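Local coordinates for Baccell_00875 (Bacteroides cellulosilyticus DSM 14838, PDB 5NO8), which probably removes the L-rhamnose caps of complex arabinogalactan proteins, acting as a polysaccharide lyase that cleaves next to glucuronic acid, at residues A288-G292 against V293-V297; P662-D666 against G667-E671; V527-L531 against N532-H536; V538-Q542 against S543-P547; L401-K404 against Q405-T409. One frame throughout, in Å; residues are numbered along the deposited sequence.

In the fold
Contacts 1 and 2 are two-residue beta hairpins with type I' turns; contacts 3 and 4 lie at helix ends, contact 5 within a helix. Contact 1, at the surface of an eight-stranded sheet, relies on backbone bonds and apolar side chains, whereas contact 2 is partly buried and adds lysines and carboxylates. Contacts 3 and 4 touch each other, with centres about 10 Å apart, and form two ends of one connection: 527-536 leaves helix 509-529 at the surface, and 538-547 starts helix 542-559 in the interior, where its buried polar groups meet a glycerol. Contact 5, also buried, lies about 28 Å from contact 4 between centres and covers the mostly apolar last turns of helix 396-409.

Contact 1 (A288-G292 against V293-V297); sequences AKMNG and VPVPV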
loop_
_atom_site.group_PDB
_atom_site.type_symbol
_atom_site.label_atom_id
_atom_site.label_comp_id
_atom_site.label_asym_id
_atom_site.label_seq_id
_atom_site.Cartn_x
_atom_site.Cartn_y
_atom_site.Cartn_z
ATOM N N ALA A 288 24.057 1.658 17.371
ATOM C CA ALA A 288 23.018 2.271 16.575
ATOM C C ALA A 288 23.373 3.645 16.104
ATOM O O ALA A 288 24.218 4.319 16.700
ATOM C CB ALA A 288 21.728 2.328 17.352
ATOM N N LYS A 289 22.696 4.073 15.039
ATOM C CA LYS A 289 22.824 5.429 14.523
ATOM C C LYS A 289 21.443 6.005 14.198
ATOM O O LYS A 289 20.502 5.258 13.908
ATOM C CB LYS A 289 23.699 5.480 13.281
ATOM C CG LYS A 289 25.149 5.096 13.511
ATOM C CD LYS A 289 26.024 5.176 12.266
ATOM C CE LYS A 289 27.393 4.526 12.544
ATOM N NZ LYS A 289 28.271 4.673 11.340
ATOM N N MET A 290 21.342 7.324 14.304
ATOM C CA MET A 290 20.154 8.080 13.947
ATOM C C MET A 290 20.589 9.059 12.873
ATOM O O MET A 290 21.435 9.925 13.146
ATOM C CB MET A 290 19.632 8.836 15.166
ATOM C CG MET A 290 18.415 9.653 14.923
ATOM S SD MET A 290 17.944 10.384 16.529
ATOM C CE MET A 290 16.729 11.488 15.878
ATOM N N ASN A 291 20.050 8.928 11.661
ATOM C CA ASN A 291 20.577 9.678 10.491
ATOM C C ASN A 291 22.122 9.693 10.420
ATOM O O ASN A 291 22.746 10.727 10.225
ATOM C CB ASN A 291 20.011 11.095 10.481
ATOM C CG ASN A 291 18.551 11.120 10.137
ATOM O OD1 ASN A 291 18.027 10.145 9.594
ATOM N ND2 ASN A 291 17.894 12.256 10.390
ATOM N N GLY A 292 22.719 8.529 10.621
ATOM C CA GLY A 292 24.141 8.384 10.459
ATOM C C GLY A 292 24.955 8.805 11.660
ATOM O O GLY A 292 26.187 8.678 11.625
ATOM N N VAL A 293 24.295 9.279 12.707
ATOM C CA VAL A 293 24.977 9.744 13.934
ATOM C C VAL A 293 24.826 8.709 15.057
ATOM O O VAL A 293 23.708 8.346 15.439
ATOM C CB VAL A 293 24.427 11.095 14.417
ATOM C CG1 VAL A 293 25.204 11.577 15.650
ATOM C CG2 VAL A 293 24.445 12.115 13.289
ATOM N N PRO A 294 25.947 8.253 15.638
ATOM C CA PRO A 294 25.805 7.307 16.742
ATOM C C PRO A 294 24.933 7.794 17.876
ATOM O O PRO A 294 25.012 8.965 18.277
ATOM C CB PRO A 294 27.254 7.140 17.246
ATOM C CG PRO A 294 28.072 7.329 16.024
ATOM C CD PRO A 294 27.367 8.435 15.273
ATOM N N VAL A 295 24.097 6.889 18.370
ATOM C CA VAL A 295 23.244 7.118 19.524
ATOM C C VAL A 295 23.375 5.944 20.484
ATOM O O VAL A 295 23.645 4.832 20.050
ATOM C CB VAL A 295 21.766 7.279 19.144
ATOM C CG1 VAL A 295 21.568 8.579 18.384
ATOM C CG2 VAL A 295 21.258 6.086 18.345
ATOM N N PRO A 296 23.164 6.178 21.786
ATOM C CA PRO A 296 23.349 5.072 22.749
ATOM C C PRO A 296 22.317 3.963 22.595
ATOM O O PRO A 296 21.176 4.240 22.242
ATOM C CB PRO A 296 23.221 5.751 24.124
ATOM C CG PRO A 296 22.736 7.125 23.891
ATOM C CD PRO A 296 22.791 7.452 22.428
ATOM N N VAL A 297 22.736 2.720 22.816
ATOM C CA VAL A 297 21.847 1.561 22.823
ATOM C C VAL A 297 21.871 0.957 24.218
ATOM O O VAL A 297 22.935 0.850 24.820
ATOM C CB VAL A 297 22.334 0.472 21.830
ATOM C CG1 VAL A 297 21.503 -0.799 21.943
ATOM C CG2 VAL A 297 22.312 0.985 20.401
HETATM O O HOH W 1 25.498 2.874 19.676
#
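V293 O accepts a hydrogen bond from the backbone N of M290, at 2.8 Å. In addition K289 CA makes a CA-H...O contact with V293 O, at 3.2 Å. The return bond, V293 N to M290 O, is 3.0 Å. Together the two backbone bonds close a two-residue beta hairpin with a type I' turn, N291 and G292 both at positive phi, joining strands 287-290 and 293-300. N291 continues outward to the next strand, its amide bonded to R317 N and E315 O. Farther from the turn V295 N donates to A288 O, and water 1 follows, bridging A288 N and V295 O. On the face that carries A288, M290 and V295, CG1 of V295 rests 3.8 Å from M290 CB while CG2 of V295 turns to A288 CB, at 3.9 Å. With CG2 anti to its carbonyl carbon, V297 sets that methyl against A288 CB at 3.4 Å, tighter than usual van der Waals contact. A288, V295 and V297 also pack on strand 303-309, as does M290, which touches V308 there and V316 and F318 of strand 314-322.

Contact 2 (P662-D666 against G667-E671); sequences PYKID and GVKAE
The Y663 ring meets the E671 carboxylate at its edge: OE1 of E671 lies near the ring plane, 3.7 Å from CD1 of Y663, with the two planes 78° apart. K664 CG sits over one face of the ring, 3.8 Å above it and shifted toward the rim, and R198 makes a cation-pi contact with the same ring. K669 crosses Y663 at about a right angle. Its chain starts with CG anti to the backbone N (chi1 -172°) and bends at chi2 and chi4, which brings K669 NZ to Y663 O, at 3.0 Å, and links the two arms. This ammonium comes in the carbonyl plane, on a lone pair, whereas the second donor to that oxygen, A670 N, stands above the plane. E671 OE1, on K669's own arm, holds the ammonium in place through a 2.8 Å salt bridge to K669 NZ, using its anti lone pair. K664 runs out extended; its NZ forms a salt bridge with D141, which also binds Y663 OH, and water 2 links it to G667 O. On the reverse side I665 CD1 packs 3.8 Å from A670 CB. I665 and V668 exchange backbone bonds, I665 N to V668 O at 2.9 Å, around D666 and G667; G667, at positive phi, sits where a CB would be jammed against D666 O. This is a two-residue beta hairpin with a type I' turn, its first strand paired in parallel with strand 199-203.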
loop_
_atom_site.group_PDB
_atom_site.type_symbol
_atom_site.label_atom_id
_atom_site.label_comp_id
_atom_site.label_asym_id
_atom_site.label_seq_id
_atom_site.Cartn_x
_atom_site.Cartn_y
_atom_site.Cartn_z
ATOM N N PRO A 662 9.192 1.476 -4.806
ATOM C CA PRO A 662 10.379 0.680 -5.155
ATOM C C PRO A 662 11.554 1.511 -5.636
ATOM O O PRO A 662 11.384 2.660 -6.020
ATOM C CB PRO A 662 9.889 -0.233 -6.282
ATOM C CG PRO A 662 8.410 -0.247 -6.147
ATOM C CD PRO A 662 8.044 1.125 -5.654
ATOM N N TYR A 663 12.724 0.898 -5.668
ATOM C CA TYR A 663 13.926 1.552 -6.133
ATOM C C TYR A 663 13.745 2.045 -7.559
ATOM O O TYR A 663 14.045 3.197 -7.876
ATOM C CB TYR A 663 15.090 0.560 -6.025
ATOM C CG TYR A 663 16.402 1.005 -6.648
ATOM C CD1 TYR A 663 17.016 2.178 -6.267
ATOM C CD2 TYR A 663 17.054 0.185 -7.541
ATOM C CE1 TYR A 663 18.228 2.576 -6.817
ATOM C CE2 TYR A 663 18.249 0.551 -8.131
ATOM C CZ TYR A 663 18.847 1.743 -7.767
ATOM O OH TYR A 663 20.041 2.084 -8.378
ATOM N N LYS A 664 13.301 1.135 -8.416
ATOM C CA LYS A 664 12.993 1.419 -9.809
ATOM C C LYS A 664 11.819 0.583 -10.254
ATOM O O LYS A 664 11.491 -0.452 -9.658
ATOM C CB LYS A 664 14.184 1.105 -10.720
ATOM C CG LYS A 664 15.391 2.003 -10.495
ATOM C CD LYS A 664 16.598 1.610 -11.317
ATOM C CE LYS A 664 17.705 2.639 -11.142
ATOM N NZ LYS A 664 18.942 2.315 -11.896
ATOM N N ILE A 665 11.173 1.073 -11.296
ATOM C CA ILE A 665 10.085 0.373 -11.956
ATOM C C ILE A 665 10.408 0.359 -13.438
ATOM O O ILE A 665 10.486 1.417 -14.100
ATOM C CB ILE A 665 8.746 1.082 -11.688
ATOM C CG1 ILE A 665 8.434 1.086 -10.178
ATOM C CG2 ILE A 665 7.626 0.402 -12.482
ATOM C CD1 ILE A 665 7.596 2.260 -9.741
ATOM N N ASP A 666 10.639 -0.849 -13.975
ATOM C CA ASP A 666 11.058 -1.027 -15.378
ATOM C C ASP A 666 12.246 -0.153 -15.756
ATOM O O ASP A 666 12.313 0.395 -16.866
ATOM C CB ASP A 666 9.878 -0.802 -16.341
ATOM C CG ASP A 666 8.964 -2.005 -16.425
ATOM O OD1 ASP A 666 9.455 -3.139 -16.648
ATOM O OD2 ASP A 666 7.756 -1.825 -16.195
ATOM N N GLY A 667 13.186 -0.020 -14.820
ATOM C CA GLY A 667 14.401 0.751 -15.036
ATOM C C GLY A 667 14.331 2.243 -14.783
ATOM O O GLY A 667 15.363 2.937 -14.866
ATOM N N VAL A 668 13.129 2.741 -14.484
ATOM C CA VAL A 668 12.892 4.152 -14.235
ATOM C C VAL A 668 13.000 4.370 -12.730
ATOM O O VAL A 668 12.353 3.690 -11.953
ATOM C CB VAL A 668 11.505 4.565 -14.747
ATOM C CG1 VAL A 668 11.141 6.008 -14.341
ATOM C CG2 VAL A 668 11.433 4.388 -16.262
ATOM N N LYS A 669 13.776 5.362 -12.341
ATOM C CA LYS A 669 13.968 5.671 -10.923
ATOM C C LYS A 669 12.656 6.032 -10.249
ATOM O O LYS A 669 11.900 6.865 -10.781
ATOM C CB LYS A 669 14.942 6.842 -10.767
ATOM C CG LYS A 669 15.344 7.100 -9.305
ATOM C CD LYS A 669 16.161 5.961 -8.737
ATOM C CE LYS A 669 16.454 6.087 -7.250
ATOM N NZ LYS A 669 15.399 5.400 -6.441
ATOM N N ALA A 670 12.351 5.378 -9.129
ATOM C CA ALA A 670 11.162 5.714 -8.351
ATOM C C ALA A 670 11.606 6.338 -7.014
ATOM O O ALA A 670 12.483 7.221 -7.042
ATOM C CB ALA A 670 10.232 4.512 -8.224
ATOM N N GLU A 671 11.033 5.926 -5.893
ATOM C CA GLU A 671 11.306 6.564 -4.581
ATOM C C GLU A 671 11.007 8.066 -4.627
ATOM O O GLU A 671 11.839 8.897 -4.248
ATOM C CB GLU A 671 12.716 6.261 -4.083
ATOM C CG GLU A 671 12.980 4.771 -4.050
ATOM C CD GLU A 671 14.208 4.380 -3.276
ATOM O OE1 GLU A 671 15.305 4.394 -3.874
ATOM O OE2 GLU A 671 14.081 4.120 -2.069
HETATM O O HOH W 2 17.914 1.847 -14.416
#

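Contact 3 (V527-L531 against N532-H536); sequences VKNGL and NYPAH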
loop_
_atom_site.group_PDB
_atom_site.type_symbol
_atom_site.label_atom_id
_atom_site.label_comp_id
_atom_site.label_asym_id
_atom_site.label_seq_id
_atom_site.Cartn_x
_atom_site.Cartn_y
_atom_site.Cartn_z
ATOM N N VAL A 527 -23.210 -10.137 2.562
ATOM C CA VAL A 527 -23.171 -11.371 3.337
ATOM C C VAL A 527 -23.303 -12.621 2.450
ATOM O O VAL A 527 -22.605 -13.623 2.671
ATOM C CB VAL A 527 -24.255 -11.373 4.449
ATOM C CG1 VAL A 527 -24.396 -12.741 5.102
ATOM C CG2 VAL A 527 -23.906 -10.349 5.521
ATOM N N LYS A 528 -24.197 -12.561 1.470
ATOM C CA LYS A 528 -24.399 -13.690 0.568
ATOM C C LYS A 528 -23.188 -13.876 -0.352
ATOM O O LYS A 528 -22.827 -14.995 -0.646
ATOM C CB LYS A 528 -25.679 -13.498 -0.247
ATOM C CG LYS A 528 -26.115 -14.701 -1.076
ATOM C CD LYS A 528 -27.245 -14.306 -2.017
ATOM C CE LYS A 528 -26.751 -13.490 -3.219
ATOM N NZ LYS A 528 -27.567 -12.255 -3.452
ATOM N N ASN A 529 -22.559 -12.788 -0.795
ATOM C CA ASN A 529 -21.351 -12.897 -1.609
ATOM C C ASN A 529 -20.173 -13.495 -0.834
ATOM O O ASN A 529 -19.402 -14.253 -1.399
ATOM C CB ASN A 529 -20.941 -11.543 -2.181
ATOM C CG ASN A 529 -21.880 -11.044 -3.250
ATOM O OD1 ASN A 529 -22.729 -11.791 -3.752
ATOM N ND2 ASN A 529 -21.719 -9.771 -3.632
ATOM N N GLY A 530 -20.041 -13.158 0.451
ATOM C CA GLY A 530 -18.860 -13.537 1.239
ATOM C C GLY A 530 -17.576 -13.127 0.521
ATOM O O GLY A 530 -17.455 -11.994 0.047
ATOM N N LEU A 531 -16.652 -14.066 0.374
ATOM C CA LEU A 531 -15.372 -13.791 -0.279
ATOM C C LEU A 531 -15.424 -13.849 -1.807
ATOM O O LEU A 531 -14.410 -13.595 -2.471
ATOM C CB LEU A 531 -14.298 -14.746 0.248
ATOM C CG LEU A 531 -14.158 -14.839 1.773
ATOM C CD1 LEU A 531 -13.009 -15.772 2.125
ATOM C CD2 LEU A 531 -13.956 -13.474 2.399
ATOM N N ASN A 532 -16.589 -14.139 -2.384
ATOM C CA ASN A 532 -16.766 -14.017 -3.834
ATOM C C ASN A 532 -16.983 -12.568 -4.239
ATOM O O ASN A 532 -18.054 -12.186 -4.686
ATOM C CB ASN A 532 -17.928 -14.895 -4.316
ATOM C CG ASN A 532 -17.749 -16.334 -3.917
ATOM O OD1 ASN A 532 -18.544 -16.876 -3.157
ATOM N ND2 ASN A 532 -16.665 -16.947 -4.381
ATOM N N TYR A 533 -15.926 -11.767 -4.114
ATOM C CA TYR A 533 -16.008 -10.339 -4.379
ATOM C C TYR A 533 -16.100 -10.126 -5.884
ATOM O O TYR A 533 -15.245 -10.627 -6.625
ATOM C CB TYR A 533 -14.770 -9.617 -3.845
ATOM C CG TYR A 533 -14.557 -9.712 -2.356
ATOM C CD1 TYR A 533 -15.256 -8.886 -1.472
ATOM C CD2 TYR A 533 -13.632 -10.589 -1.831
ATOM C CE1 TYR A 533 -15.045 -8.964 -0.106
ATOM C CE2 TYR A 533 -13.409 -10.674 -0.471
ATOM C CZ TYR A 533 -14.118 -9.861 0.386
ATOM O OH TYR A 533 -13.870 -9.966 1.719
ATOM N N PRO A 534 -17.111 -9.383 -6.354
ATOM C CA PRO A 534 -17.119 -9.042 -7.775
ATOM C C PRO A 534 -15.950 -8.130 -8.177
ATOM O O PRO A 534 -15.425 -7.366 -7.340
ATOM C CB PRO A 534 -18.462 -8.305 -7.980
ATOM C CG PRO A 534 -19.130 -8.228 -6.660
ATOM C CD PRO A 534 -18.172 -8.680 -5.605
ATOM N N ALA A 535 -15.549 -8.211 -9.443
ATOM C CA ALA A 535 -14.494 -7.350 -9.950
ATOM C C ALA A 535 -15.059 -5.939 -10.090
ATOM O O ALA A 535 -16.234 -5.766 -10.420
ATOM C CB ALA A 535 -13.972 -7.855 -11.290
ATOM N N HIS A 536 -14.232 -4.938 -9.806
ATOM C CA HIS A 536 -14.592 -3.542 -10.054
ATOM C C HIS A 536 -13.531 -2.971 -10.989
ATOM O O HIS A 536 -13.312 -3.524 -12.065
ATOM C CB HIS A 536 -14.761 -2.777 -8.726
ATOM C CG HIS A 536 -15.977 -3.181 -7.952
ATOM N ND1 HIS A 536 -16.089 -4.400 -7.320
ATOM C CD2 HIS A 536 -17.144 -2.529 -7.724
ATOM C CE1 HIS A 536 -17.272 -4.484 -6.736
ATOM N NE2 HIS A 536 -17.926 -3.358 -6.959
#
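The backbone turns back from N529 to N532, whose N donates to N529 O at 3.0 Å, in a type II' beta turn that ends helix 509-529 as G530 takes positive phi. An inverse gamma turn centred on N532 follows directly, with a weak bond of 2.9 Å from Y533 N to L531 O. Y533 CG is anti to the carbonyl carbon (chi1 -62°), which folds the ring back over the turn: G530 O stands 3.8 Å above one face, toward the rim. L531 and Y533 lie side by side and point the same way. The Y533 hydroxyl reaches Q571 of helix 562-576, and N529 and N532 give their amide ND2 atoms to Y490 and Q156. With alanine in place of Y533, Q571 OE1 would probably lose its hydroxyl partner and a gap would open beside L531. The leucine touches that phenol with one branch, L531 CD2, placed 3.6 Å from Y533 OH and 4.0 Å from Y533 CE2.

Contact 4 (V538-Q542 against S543-P547); sequences VNYEQ and SIVAP. With GOL (glycerol), chain C.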
loop_
_atom_site.group_PDB
_atom_site.type_symbol
_atom_site.label_atom_id
_atom_site.label_comp_id
_atom_site.label_asym_id
_atom_site.label_seq_id
_atom_site.Cartn_x
_atom_site.Cartn_y
_atom_site.Cartn_z
ATOM N N VAL A 538 -10.360 -2.810 -10.397
ATOM C CA VAL A 538 -9.316 -3.833 -10.323
ATOM C C VAL A 538 -10.077 -5.113 -9.992
ATOM O O VAL A 538 -11.149 -5.046 -9.393
ATOM C CB VAL A 538 -8.282 -3.482 -9.224
ATOM C CG1 VAL A 538 -7.085 -4.427 -9.242
ATOM C CG2 VAL A 538 -7.813 -2.033 -9.366
ATOM N N ASN A 539 -9.546 -6.274 -10.379
ATOM C CA ASN A 539 -10.295 -7.540 -10.240
ATOM C C ASN A 539 -10.475 -7.977 -8.801
ATOM O O ASN A 539 -11.484 -8.580 -8.450
ATOM C CB ASN A 539 -9.629 -8.693 -11.016
ATOM C CG ASN A 539 -9.564 -8.454 -12.516
ATOM O OD1 ASN A 539 -8.659 -8.989 -13.203
ATOM N ND2 ASN A 539 -10.480 -7.645 -13.039
ATOM N N TYR A 540 -9.469 -7.695 -7.982
ATOM C CA TYR A 540 -9.532 -7.974 -6.573
ATOM C C TYR A 540 -8.562 -7.005 -5.962
ATOM O O TYR A 540 -7.470 -6.867 -6.477
ATOM C CB TYR A 540 -9.090 -9.417 -6.310
ATOM C CG TYR A 540 -9.008 -9.780 -4.861
ATOM C CD1 TYR A 540 -10.151 -10.100 -4.134
ATOM C CD2 TYR A 540 -7.774 -9.789 -4.188
ATOM C CE1 TYR A 540 -10.085 -10.409 -2.785
ATOM C CE2 TYR A 540 -7.697 -10.116 -2.839
ATOM C CZ TYR A 540 -8.857 -10.414 -2.144
ATOM O OH TYR A 540 -8.788 -10.739 -0.811
ATOM N N GLU A 541 -8.931 -6.363 -4.861
ATOM C CA GLU A 541 -8.022 -5.396 -4.216
ATOM C C GLU A 541 -8.537 -4.929 -2.877
ATOM O O GLU A 541 -9.700 -5.145 -2.511
ATOM C CB GLU A 541 -7.811 -4.175 -5.114
ATOM C CG GLU A 541 -9.110 -3.476 -5.506
ATOM C CD GLU A 541 -8.976 -1.959 -5.542
ATOM O OE1 GLU A 541 -8.406 -1.404 -4.556
ATOM O OE2 GLU A 541 -9.450 -1.316 -6.515
ATOM N N GLN A 542 -7.667 -4.227 -2.157
ATOM C CA GLN A 542 -8.011 -3.726 -0.855
ATOM C C GLN A 542 -9.185 -2.745 -0.839
ATOM O O GLN A 542 -9.935 -2.720 0.151
ATOM C CB GLN A 542 -6.769 -3.129 -0.180
ATOM C CG GLN A 542 -7.036 -2.439 1.163
ATOM C CD GLN A 542 -7.211 -0.949 1.025
ATOM O OE1 GLN A 542 -7.108 -0.398 -0.057
ATOM N NE2 GLN A 542 -7.466 -0.285 2.145
ATOM N N SER A 543 -9.363 -1.950 -1.888
ATOM C CA SER A 543 -10.501 -1.027 -1.911
ATOM C C SER A 543 -11.790 -1.629 -2.511
ATOM O O SER A 543 -12.714 -0.892 -2.834
ATOM C CB SER A 543 -10.143 0.335 -2.522
ATOM O OG SER A 543 -9.987 0.287 -3.930
ATOM N N ILE A 544 -11.830 -2.957 -2.653
ATOM C CA ILE A 544 -13.101 -3.728 -2.686
ATOM C C ILE A 544 -13.380 -4.364 -1.329
ATOM O O ILE A 544 -14.469 -4.224 -0.778
ATOM C CB ILE A 544 -13.046 -4.827 -3.778
ATOM C CG1 ILE A 544 -12.905 -4.167 -5.147
ATOM C CG2 ILE A 544 -14.269 -5.752 -3.688
ATOM C CD1 ILE A 544 -12.486 -5.135 -6.239
ATOM N N VAL A 545 -12.381 -5.032 -0.757
ATOM C CA VAL A 545 -12.543 -5.744 0.504
ATOM C C VAL A 545 -12.797 -4.764 1.662
ATOM O O VAL A 545 -13.720 -4.956 2.462
ATOM C CB VAL A 545 -11.311 -6.626 0.825
ATOM C CG1 VAL A 545 -11.435 -7.292 2.197
ATOM C CG2 VAL A 545 -11.125 -7.689 -0.260
ATOM N N ALA A 546 -11.985 -3.713 1.749
ATOM C CA ALA A 546 -12.110 -2.809 2.905
ATOM C C ALA A 546 -13.482 -2.129 2.944
ATOM O O ALA A 546 -14.101 -2.099 3.995
ATOM C CB ALA A 546 -10.988 -1.781 2.957
ATOM N N PRO A 547 -13.953 -1.594 1.803
ATOM C CA PRO A 547 -15.305 -0.993 1.820
ATOM C C PRO A 547 -16.450 -1.940 2.198
ATOM O O PRO A 547 -17.412 -1.487 2.828
ATOM C CB PRO A 547 -15.487 -0.545 0.386
ATOM C CG PRO A 547 -14.115 -0.203 -0.054
ATOM C CD PRO A 547 -13.261 -1.282 0.546
HETATM C C1 GOL C . -10.755 2.449 -7.047
HETATM O O1 GOL C . -11.502 1.663 -6.102
HETATM C C2 GOL C . -9.268 2.496 -6.684
HETATM O O2 GOL C . -8.599 1.210 -6.752
HETATM C C3 GOL C . -8.554 3.520 -7.582
HETATM O O3 GOL C . -7.518 2.943 -8.364
#
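This is a buried helix N-cap, where the loop 538-541 turns into helix 542-559. E541 is the cap residue: its OE1 accepts S543 N at 2.9 Å from above the carboxylate plane. S543 OG also donates to E541 OE1, at a very short 2.4 Å whose exact length is doubtful. R593 forms a salt bridge with the same oxygen, while E541 OE2 and S543 OG hold O2 and O1 of a glycerol, probably from the crystallisation liquor. The E541 carbonyl receives both I544 N and V545 N. Q542 O begins the next turn, accepting A546 N at 2.8 Å. The Q542 side chain bends at chi2 (-96°) and carries NE2 to 3.9 Å from A546 CB, where it donates to W614 O and T618 OG1, with OE1 accepting from R593. Were Q542 a leucine, W614 O and T618 OG1 would probably lose their amide donor, and R593 one of its acceptors. Among the neighbouring helices, V545 and A546 pack on helix 562-576, A546 also on helix 615-629, and Y540 on helix 155-161.

Contact 5 (L401-K404 against Q405-T409); sequences LLVK and QYLLT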
loop_
_atom_site.group_PDB
_atom_site.type_symbol
_atom_site.label_atom_id
_atom_site.label_comp_id
_atom_site.label_asym_id
_atom_site.label_seq_id
_atom_site.Cartn_x
_atom_site.Cartn_y
_atom_site.Cartn_z
ATOM N N LEU A 401 -13.057 16.893 3.462
ATOM C CA LEU A 401 -12.031 17.297 4.410
ATOM C C LEU A 401 -12.316 18.713 4.958
ATOM O O LEU A 401 -12.245 18.933 6.191
ATOM C CB LEU A 401 -10.650 17.320 3.767
ATOM C CG LEU A 401 -9.530 17.859 4.661
ATOM C CD1 LEU A 401 -9.447 17.080 5.961
ATOM C CD2 LEU A 401 -8.207 17.825 3.914
ATOM N N LEU A 402 -12.567 19.667 4.059
ATOM C CA LEU A 402 -12.808 21.045 4.522
ATOM C C LEU A 402 -14.010 21.159 5.462
ATOM O O LEU A 402 -13.948 21.939 6.419
ATOM C CB LEU A 402 -12.882 22.044 3.397
ATOM C CG LEU A 402 -11.558 22.680 2.981
ATOM C CD1 LEU A 402 -10.459 21.686 2.629
ATOM C CD2 LEU A 402 -11.780 23.659 1.849
ATOM N N VAL A 403 -15.060 20.361 5.236
ATOM C CA VAL A 403 -16.171 20.300 6.207
ATOM C C VAL A 403 -15.707 19.812 7.571
ATOM O O VAL A 403 -16.049 20.407 8.591
ATOM C CB VAL A 403 -17.331 19.369 5.770
ATOM C CG1 VAL A 403 -18.384 19.311 6.872
ATOM C CG2 VAL A 403 -17.936 19.850 4.483
ATOM N N LYS A 404 -14.960 18.708 7.617
ATOM C CA LYS A 404 -14.560 18.156 8.898
ATOM C C LYS A 404 -13.688 19.180 9.636
ATOM O O LYS A 404 -13.863 19.380 10.829
ATOM C CB LYS A 404 -13.853 16.809 8.750
ATOM C CG LYS A 404 -14.810 15.723 8.302
ATOM C CD LYS A 404 -14.190 14.350 8.361
ATOM C CE LYS A 404 -15.160 13.316 7.815
ATOM N NZ LYS A 404 -14.685 11.956 8.146
ATOM N N GLN A 405 -12.798 19.840 8.911
ATOM C CA GLN A 405 -11.935 20.852 9.520
ATOM C C GLN A 405 -12.770 22.091 9.958
ATOM O O GLN A 405 -12.518 22.676 11.008
ATOM C CB GLN A 405 -10.810 21.279 8.584
ATOM C CG GLN A 405 -9.760 22.177 9.245
ATOM C CD GLN A 405 -8.855 21.505 10.276
ATOM O OE1 GLN A 405 -9.063 20.375 10.716
ATOM N NE2 GLN A 405 -7.846 22.248 10.703
ATOM N N TYR A 406 -13.777 22.450 9.188
ATOM C CA TYR A 406 -14.715 23.479 9.610
ATOM C C TYR A 406 -15.404 23.114 10.912
ATOM O O TYR A 406 -15.544 23.957 11.821
ATOM C CB TYR A 406 -15.749 23.770 8.503
ATOM C CG TYR A 406 -16.761 24.746 9.040
ATOM C CD1 TYR A 406 -16.480 26.106 9.062
ATOM C CD2 TYR A 406 -17.929 24.298 9.627
ATOM C CE1 TYR A 406 -17.379 27.015 9.632
ATOM C CE2 TYR A 406 -18.839 25.189 10.191
ATOM C CZ TYR A 406 -18.558 26.544 10.185
ATOM O OH TYR A 406 -19.449 27.433 10.756
ATOM N N LEU A 407 -15.840 21.871 11.051
ATOM C CA LEU A 407 -16.561 21.470 12.255
ATOM C C LEU A 407 -15.684 21.590 13.514
ATOM O O LEU A 407 -16.211 21.810 14.614
ATOM C CB LEU A 407 -17.142 20.061 12.120
ATOM C CG LEU A 407 -18.235 19.911 11.057
ATOM C CD1 LEU A 407 -18.591 18.437 10.913
ATOM C CD2 LEU A 407 -19.450 20.747 11.425
ATOM N N LEU A 408 -14.360 21.479 13.340
ATOM C CA LEU A 408 -13.412 21.622 14.433
ATOM C C LEU A 408 -13.052 23.057 14.716
ATOM O O LEU A 408 -12.980 23.465 15.884
ATOM C CB LEU A 408 -12.136 20.813 14.119
ATOM C CG LEU A 408 -12.347 19.312 14.168
ATOM C CD1 LEU A 408 -11.172 18.607 13.515
ATOM C CD2 LEU A 408 -12.492 18.830 15.609
ATOM N N THR A 409 -12.826 23.822 13.661
ATOM C CA THR A 409 -12.221 25.140 13.744
ATOM C C THR A 409 -13.187 26.297 13.620
ATOM O O THR A 409 -12.851 27.407 14.038
ATOM C CB THR A 409 -11.156 25.347 12.649
ATOM O OG1 THR A 409 -11.795 25.369 11.359
ATOM C CG2 THR A 409 -10.118 24.278 12.725
#
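Segments 401-404 and 405-409 form one continuous run of alpha-helix, the last turns of helix 396-409. L401 O accepts Q405 N at 2.9 Å, and the bonds of Y406 N to L402 O, 2.8 Å, and L407 N to V403 O, 2.9 Å, keep the same i to i+4 pattern. The next, L408 N to K404 O, is stretched to 3.3 Å and weak. V403 and L407 lie side by side and point the same way, one turn apart, with CG1 of V403 4.1 Å from CD1 of L407. L407 CG, anti to its carbonyl carbon (chi1 -66°), also leans over V403 O at 3.3 Å. Near the end, Q405 O is gripped twice by T409: by T409 N at 2.9 Å and by T409 OG1 at 2.8 Å, the hydroxyl coming from above the carbonyl plane. Around the helix, L401 packs on helix 682-692, L402 on helices 338-352 and 412-429, and V403 on helices 412-429 and 448-465. K404, extended beyond CG, brings NZ to the carbonyl oxygen of V685, the C-terminal oxygen of L694 and a glycerol. L401, L402 and V403 thus meet the neighbouring helices with aliphatic side chains, while a carbonyl and a probably negatively charged chain end would partly offset the cost of burying the K404 ammonium.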